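Local coordinates for endoglucanase A (Clostridium longisporum, PDB 6Q1I), which hydrolyses internal beta-1,4-glucosidic linkages of barley beta-glucan, lichenan and carboxymethylcellulose, and also cleaves xylan, preferring the longer cellooligosaccharides, at residues A[40-48]-A[88-96]. Numbering follows the deposited sequence. Where two conformers were deposited one is given.
Sequences YNTSPISFE and LNEEWVKRV
Asn89 meets the 40-48 segment directly through ND2 and by way of a water through OD1, and so illustrates how an N-cap residue can serve two structures at once. With CG anti to the backbone N (chi1 177°), OD1 turns back over the helix start and accepts from Trp92 N, in the carbonyl plane, while a water bridges the same oxygen and Thr42 O. On the other branch, Asn89 ND2 gives a weak, bent bond to Asn41 OD1 (3.0 Å), the two amide planes standing 64° apart. In the first turn, Pro44 lies against the helix: its CG is 3.4 Å from Glu91 O, and its CB packs on Trp92 CE3 at 3.6 Å and on the CB of Arg95. The indole also receives Phe47, whose CB comes within 3.9 Å of Trp92 CZ3; the two rings meet obliquely, neither stacked nor edge-to-face, and His81 stacks on Trp92 and meets Phe47 as well. Arg95 closes the contact with a side-on salt bridge to Glu48. Arg95 NE reaches Glu48 OE1 at 2.8 Å and Arg95 NH2 reaches Glu48 OE2 at 2.9 Å, nearly straight, each oxygen using its syn lone pair, with guanidinium and carboxylate almost coplanar. Thr56 bonds both partners, its OG1 to Glu48 OE2 and its carbonyl oxygen to Arg95 NH2, which helps fix both groups' rotation. In the family 5 catalytic domain, a TIM barrel, the short helix 44-48, between strand 23-27 and helix 58-67, thus packs at 57° on the start of helix 90-105, which leads into strand 109-113 and whose Val93 touches helix 128-145.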
ATOM      1  N   TYR A  40     -13.555   2.256  20.522  1.00 16.86           N
ATOM      2  CA  TYR A  40     -13.760   3.042  19.307  1.00 16.91           C
ATOM      3  C   TYR A  40     -13.765   4.546  19.570  1.00 17.52           C
ATOM      4  O   TYR A  40     -13.610   5.324  18.623  1.00 19.28           O
ATOM      5  CB  TYR A  40     -15.029   2.609  18.570  1.00 20.68           C
ATOM      6  CG  TYR A  40     -16.310   2.908  19.301  1.00 23.23           C
ATOM      7  CD1 TYR A  40     -16.873   4.178  19.273  1.00 23.64           C
ATOM      8  CD2 TYR A  40     -16.974   1.910  19.994  1.00 27.46           C
ATOM      9  CE1 TYR A  40     -18.049   4.447  19.939  1.00 27.08           C
ATOM     10  CE2 TYR A  40     -18.149   2.169  20.651  1.00 28.17           C
ATOM     11  CZ  TYR A  40     -18.682   3.437  20.622  1.00 29.36           C
ATOM     12  OH  TYR A  40     -19.854   3.688  21.288  1.00 32.71           O
ATOM     13  N   ASN A  41     -13.926   4.973  20.822  1.00 16.89           N
ATOM     14  CA  ASN A  41     -13.941   6.384  21.182  0.57 17.67           C
ATOM     15  C   ASN A  41     -12.617   6.861  21.757  1.00 16.21           C
ATOM     16  O   ASN A  41     -12.513   8.022  22.154  1.00 17.40           O
ATOM     17  CB  ASN A  41     -15.055   6.662  22.200  0.57 21.06           C
ATOM     18  CG  ASN A  41     -16.382   6.993  21.546  0.57 24.25           C
ATOM     19  OD1 ASN A  41     -16.463   7.222  20.337  0.57 25.00           O
ATOM     20  ND2 ASN A  41     -17.433   7.032  22.350  0.57 26.20           N
ATOM     21  N   THR A  42     -11.615   5.994  21.825  1.00 14.12           N
ATOM     22  CA  THR A  42     -10.318   6.384  22.353  1.00 13.19           C
ATOM     23  C   THR A  42      -9.633   7.329  21.368  1.00 12.21           C
ATOM     24  O   THR A  42      -9.853   7.261  20.156  1.00 12.81           O
ATOM     25  CB  THR A  42      -9.489   5.119  22.600  1.00 13.37           C
ATOM     26  OG1 THR A  42     -10.117   4.326  23.620  1.00 14.88           O
ATOM     27  CG2 THR A  42      -8.080   5.436  23.031  1.00 13.26           C
ATOM     28  N   SER A  43      -8.802   8.221  21.909  1.00 11.48           N
ATOM     29  CA  SER A  43      -8.076   9.199  21.111  1.00 11.02           C
ATOM     30  C   SER A  43      -7.366   8.541  19.931  1.00 10.90           C
ATOM     31  O   SER A  43      -6.742   7.484  20.093  1.00 10.57           O
ATOM     32  CB  SER A  43      -6.995   9.854  21.976  1.00 12.74           C
ATOM     33  OG  SER A  43      -6.035  10.529  21.173  1.00 15.02           O
ATOM     34  N   PRO A  44      -7.353   9.187  18.760  1.00  9.82           N
ATOM     35  CA  PRO A  44      -6.591   8.636  17.629  1.00 10.94           C
ATOM     36  C   PRO A  44      -5.128   8.406  17.943  1.00 10.04           C
ATOM     37  O   PRO A  44      -4.511   7.501  17.367  1.00 10.58           O
ATOM     38  CB  PRO A  44      -6.773   9.702  16.537  1.00 11.63           C
ATOM     39  CG  PRO A  44      -8.092  10.337  16.864  1.00 12.29           C
ATOM     40  CD  PRO A  44      -8.148  10.366  18.373  1.00 11.58           C
ATOM     41  N   ILE A  45      -4.545   9.212  18.827  1.00 10.45           N
ATOM     42  CA  ILE A  45      -3.105   9.151  19.043  1.00 11.03           C
ATOM     43  C   ILE A  45      -2.721   7.851  19.735  1.00 11.01           C
ATOM     44  O   ILE A  45      -1.607   7.350  19.558  1.00 10.67           O
ATOM     45  CB  ILE A  45      -2.626  10.395  19.815  1.00 13.10           C
ATOM     46  CG1 ILE A  45      -3.185  11.662  19.163  1.00 15.88           C
ATOM     47  CG2 ILE A  45      -1.115  10.412  19.878  1.00 14.13           C
ATOM     48  CD1 ILE A  45      -2.891  11.773  17.665  1.00 17.03           C
ATOM     49  N   SER A  46      -3.632   7.290  20.533  1.00 10.54           N
ATOM     50  CA  SER A  46      -3.376   6.003  21.170  1.00 11.17           C
ATOM     51  C   SER A  46      -3.175   4.902  20.141  1.00 11.58           C
ATOM     52  O   SER A  46      -2.429   3.947  20.385  1.00 12.75           O
ATOM     53  CB  SER A  46      -4.549   5.634  22.073  1.00 12.57           C
ATOM     54  OG  SER A  46      -4.776   6.641  23.036  1.00 14.71           O
ATOM     55  N   PHE A  47      -3.860   4.995  19.005  1.00 10.39           N
ATOM     56  CA  PHE A  47      -3.681   4.033  17.919  1.00 10.30           C
ATOM     57  C   PHE A  47      -2.430   4.358  17.106  1.00 10.22           C
ATOM     58  O   PHE A  47      -1.588   3.485  16.870  1.00 10.50           O
ATOM     59  CB  PHE A  47      -4.911   4.073  17.013  1.00  9.93           C
ATOM     60  CG  PHE A  47      -6.187   3.625  17.681  1.00  9.55           C
ATOM     61  CD1 PHE A  47      -6.640   2.320  17.527  1.00 10.83           C
ATOM     62  CD2 PHE A  47      -6.946   4.508  18.435  1.00 10.84           C
ATOM     63  CE1 PHE A  47      -7.816   1.907  18.120  1.00 12.26           C
ATOM     64  CE2 PHE A  47      -8.125   4.099  19.023  1.00 12.36           C
ATOM     65  CZ  PHE A  47      -8.558   2.792  18.866  1.00 12.84           C
ATOM     66  N   GLU A  48      -2.303   5.619  16.680  1.00 10.15           N
ATOM     67  CA  GLU A  48      -1.200   6.052  15.828  1.00  9.92           C
ATOM     68  C   GLU A  48       0.153   5.701  16.429  1.00 10.12           C
ATOM     69  O   GLU A  48       1.082   5.319  15.702  1.00 10.65           O
ATOM     70  CB  GLU A  48      -1.312   7.567  15.605  1.00  9.63           C
ATOM     71  CG  GLU A  48      -0.269   8.133  14.656  1.00 10.37           C
ATOM     72  CD  GLU A  48      -0.513   9.583  14.304  1.00 10.53           C
ATOM     73  OE1 GLU A  48      -1.573  10.123  14.688  1.00 12.10           O
ATOM     74  OE2 GLU A  48       0.360  10.188  13.645  1.00 10.88           O
ATOM     75  N   LEU A  88     -18.137   5.642  11.857  1.00 12.61           N
ATOM     76  CA  LEU A  88     -16.760   5.964  12.207  1.00 12.04           C
ATOM     77  C   LEU A  88     -16.706   7.060  13.255  1.00 12.23           C
ATOM     78  O   LEU A  88     -17.449   8.042  13.196  1.00 14.89           O
ATOM     79  CB  LEU A  88     -15.990   6.474  10.991  1.00 13.51           C
ATOM     80  CG  LEU A  88     -15.457   5.416  10.030  1.00 12.52           C
ATOM     81  CD1 LEU A  88     -14.884   6.081   8.775  1.00 12.09           C
ATOM     82  CD2 LEU A  88     -14.407   4.539  10.683  1.00 12.35           C
ATOM     83  N   ASN A  89     -15.787   6.903  14.191  1.00 11.70           N
ATOM     84  CA  ASN A  89     -15.499   7.961  15.145  1.00 12.14           C
ATOM     85  C   ASN A  89     -14.972   9.193  14.418  1.00 12.27           C
ATOM     86  O   ASN A  89     -14.067   9.105  13.584  1.00 11.63           O
ATOM     87  CB  ASN A  89     -14.474   7.457  16.147  1.00 13.33           C
ATOM     88  CG  ASN A  89     -14.059   8.519  17.122  1.00 14.17           C
ATOM     89  OD1 ASN A  89     -13.133   9.277  16.866  1.00 14.09           O
ATOM     90  ND2 ASN A  89     -14.747   8.587  18.249  1.00 17.57           N
ATOM     91  N   GLU A  90     -15.523  10.353  14.764  1.00 13.39           N
ATOM     92  CA  GLU A  90     -15.223  11.563  14.010  1.00 14.43           C
ATOM     93  C   GLU A  90     -13.829  12.095  14.296  1.00 12.44           C
ATOM     94  O   GLU A  90     -13.200  12.679  13.409  1.00 12.35           O
ATOM     95  CB  GLU A  90     -16.260  12.633  14.323  1.00 18.83           C
ATOM     96  CG  GLU A  90     -17.543  12.410  13.562  1.00 27.21           C
ATOM     97  CD  GLU A  90     -18.720  13.070  14.219  1.00 33.81           C
ATOM     98  OE1 GLU A  90     -18.495  14.013  14.997  1.00 36.34           O
ATOM     99  OE2 GLU A  90     -19.865  12.637  13.965  1.00 37.11           O
ATOM    100  N   GLU A  91     -13.331  11.922  15.520  1.00 11.90           N
ATOM    101  CA  GLU A  91     -11.963  12.333  15.808  1.00 11.28           C
ATOM    102  C   GLU A  91     -10.957  11.512  15.008  1.00  9.93           C
ATOM    103  O   GLU A  91      -9.934  12.043  14.558  1.00 10.21           O
ATOM    104  CB  GLU A  91     -11.694  12.262  17.306  1.00 15.51           C
ATOM    105  CG  GLU A  91     -12.359  13.391  18.095  1.00 20.72           C
ATOM    106  CD  GLU A  91     -11.830  14.788  17.722  1.00 27.37           C
ATOM    107  OE1 GLU A  91     -10.603  14.956  17.529  1.00 29.92           O
ATOM    108  OE2 GLU A  91     -12.649  15.729  17.626  1.00 33.04           O
ATOM    109  N   TRP A  92     -11.234  10.215  14.807  1.00 10.31           N
ATOM    110  CA  TRP A  92     -10.372   9.396  13.961  1.00  9.63           C
ATOM    111  C   TRP A  92     -10.326   9.943  12.541  1.00  8.79           C
ATOM    112  O   TRP A  92      -9.250  10.145  11.969  1.00  9.47           O
ATOM    113  CB  TRP A  92     -10.851   7.944  13.961  1.00  9.46           C
ATOM    114  CG  TRP A  92      -9.996   7.079  13.084  1.00  8.85           C
ATOM    115  CD1 TRP A  92     -10.339   6.527  11.889  1.00  8.47           C
ATOM    116  CD2 TRP A  92      -8.633   6.703  13.325  1.00  8.78           C
ATOM    117  NE1 TRP A  92      -9.275   5.821  11.374  1.00  9.58           N
ATOM    118  CE2 TRP A  92      -8.216   5.917  12.238  1.00  8.81           C
ATOM    119  CE3 TRP A  92      -7.724   6.954  14.360  1.00  9.40           C
ATOM    120  CZ2 TRP A  92      -6.930   5.374  12.160  1.00  9.23           C
ATOM    121  CZ3 TRP A  92      -6.453   6.432  14.269  1.00  9.45           C
ATOM    122  CH2 TRP A  92      -6.069   5.647  13.184  1.00  8.68           C
ATOM    123  N   VAL A  93     -11.494  10.184  11.953  1.00  9.98           N
ATOM    124  CA  VAL A  93     -11.533  10.723  10.597  1.00  9.86           C
ATOM    125  C   VAL A  93     -10.764  12.036  10.525  1.00  8.90           C
ATOM    126  O   VAL A  93     -10.020  12.283   9.571  1.00 10.06           O
ATOM    127  CB  VAL A  93     -12.990  10.880  10.124  1.00 10.88           C
ATOM    128  CG1 VAL A  93     -13.046  11.568   8.764  1.00 12.41           C
ATOM    129  CG2 VAL A  93     -13.669   9.530  10.073  1.00 12.75           C
ATOM    130  N   LYS A  94     -10.939  12.903  11.527  1.00  9.85           N
ATOM    131  CA  LYS A  94     -10.249  14.190  11.531  1.00 10.97           C
ATOM    132  C   LYS A  94      -8.729  14.019  11.552  1.00  9.86           C
ATOM    133  O   LYS A  94      -8.003  14.776  10.890  1.00  9.83           O
ATOM    134  CB  LYS A  94     -10.720  15.005  12.738  1.00 13.11           C
ATOM    135  CG  LYS A  94     -10.168  16.406  12.844  1.00 20.34           C
ATOM    136  CD  LYS A  94     -10.830  17.179  13.987  1.00 24.30           C
ATOM    137  CE  LYS A  94     -10.439  18.650  13.948  1.00 29.43           C
ATOM    138  NZ  LYS A  94     -11.524  19.529  14.458  1.00 33.55           N
ATOM    139  N   ARG A  95      -8.223  13.038  12.306  1.00  9.19           N
ATOM    140  CA  ARG A  95      -6.775  12.832  12.359  1.00  8.82           C
ATOM    141  C   ARG A  95      -6.247  12.269  11.043  1.00  8.31           C
ATOM    142  O   ARG A  95      -5.210  12.719  10.542  1.00  9.07           O
ATOM    143  CB  ARG A  95      -6.403  11.926  13.531  1.00  9.65           C
ATOM    144  CG  ARG A  95      -4.908  11.620  13.615  1.00 10.05           C
ATOM    145  CD  ARG A  95      -4.067  12.878  13.829  1.00  9.95           C
ATOM    146  NE  ARG A  95      -2.647  12.558  13.780  1.00  9.85           N
ATOM    147  CZ  ARG A  95      -1.679  13.423  13.511  1.00 11.02           C
ATOM    148  NH1 ARG A  95      -1.949  14.708  13.305  1.00 12.15           N
ATOM    149  NH2 ARG A  95      -0.431  12.983  13.445  1.00 11.36           N
ATOM    150  N   VAL A  96      -6.942  11.289  10.463  1.00  8.62           N
ATOM    151  CA  VAL A  96      -6.539  10.779   9.156  1.00  9.32           C
ATOM    152  C   VAL A  96      -6.499  11.921   8.147  1.00  8.67           C
ATOM    153  O   VAL A  96      -5.543  12.061   7.378  1.00  8.75           O
ATOM    154  CB  VAL A  96      -7.467   9.641   8.695  1.00  9.01           C
ATOM    155  CG1 VAL A  96      -7.077   9.179   7.301  1.00 10.20           C
ATOM    156  CG2 VAL A  96      -7.444   8.444   9.669  1.00  9.47           C
TER
HETATM  157  O   HOH W   1     -10.660   8.254  17.771  1.00 18.24           O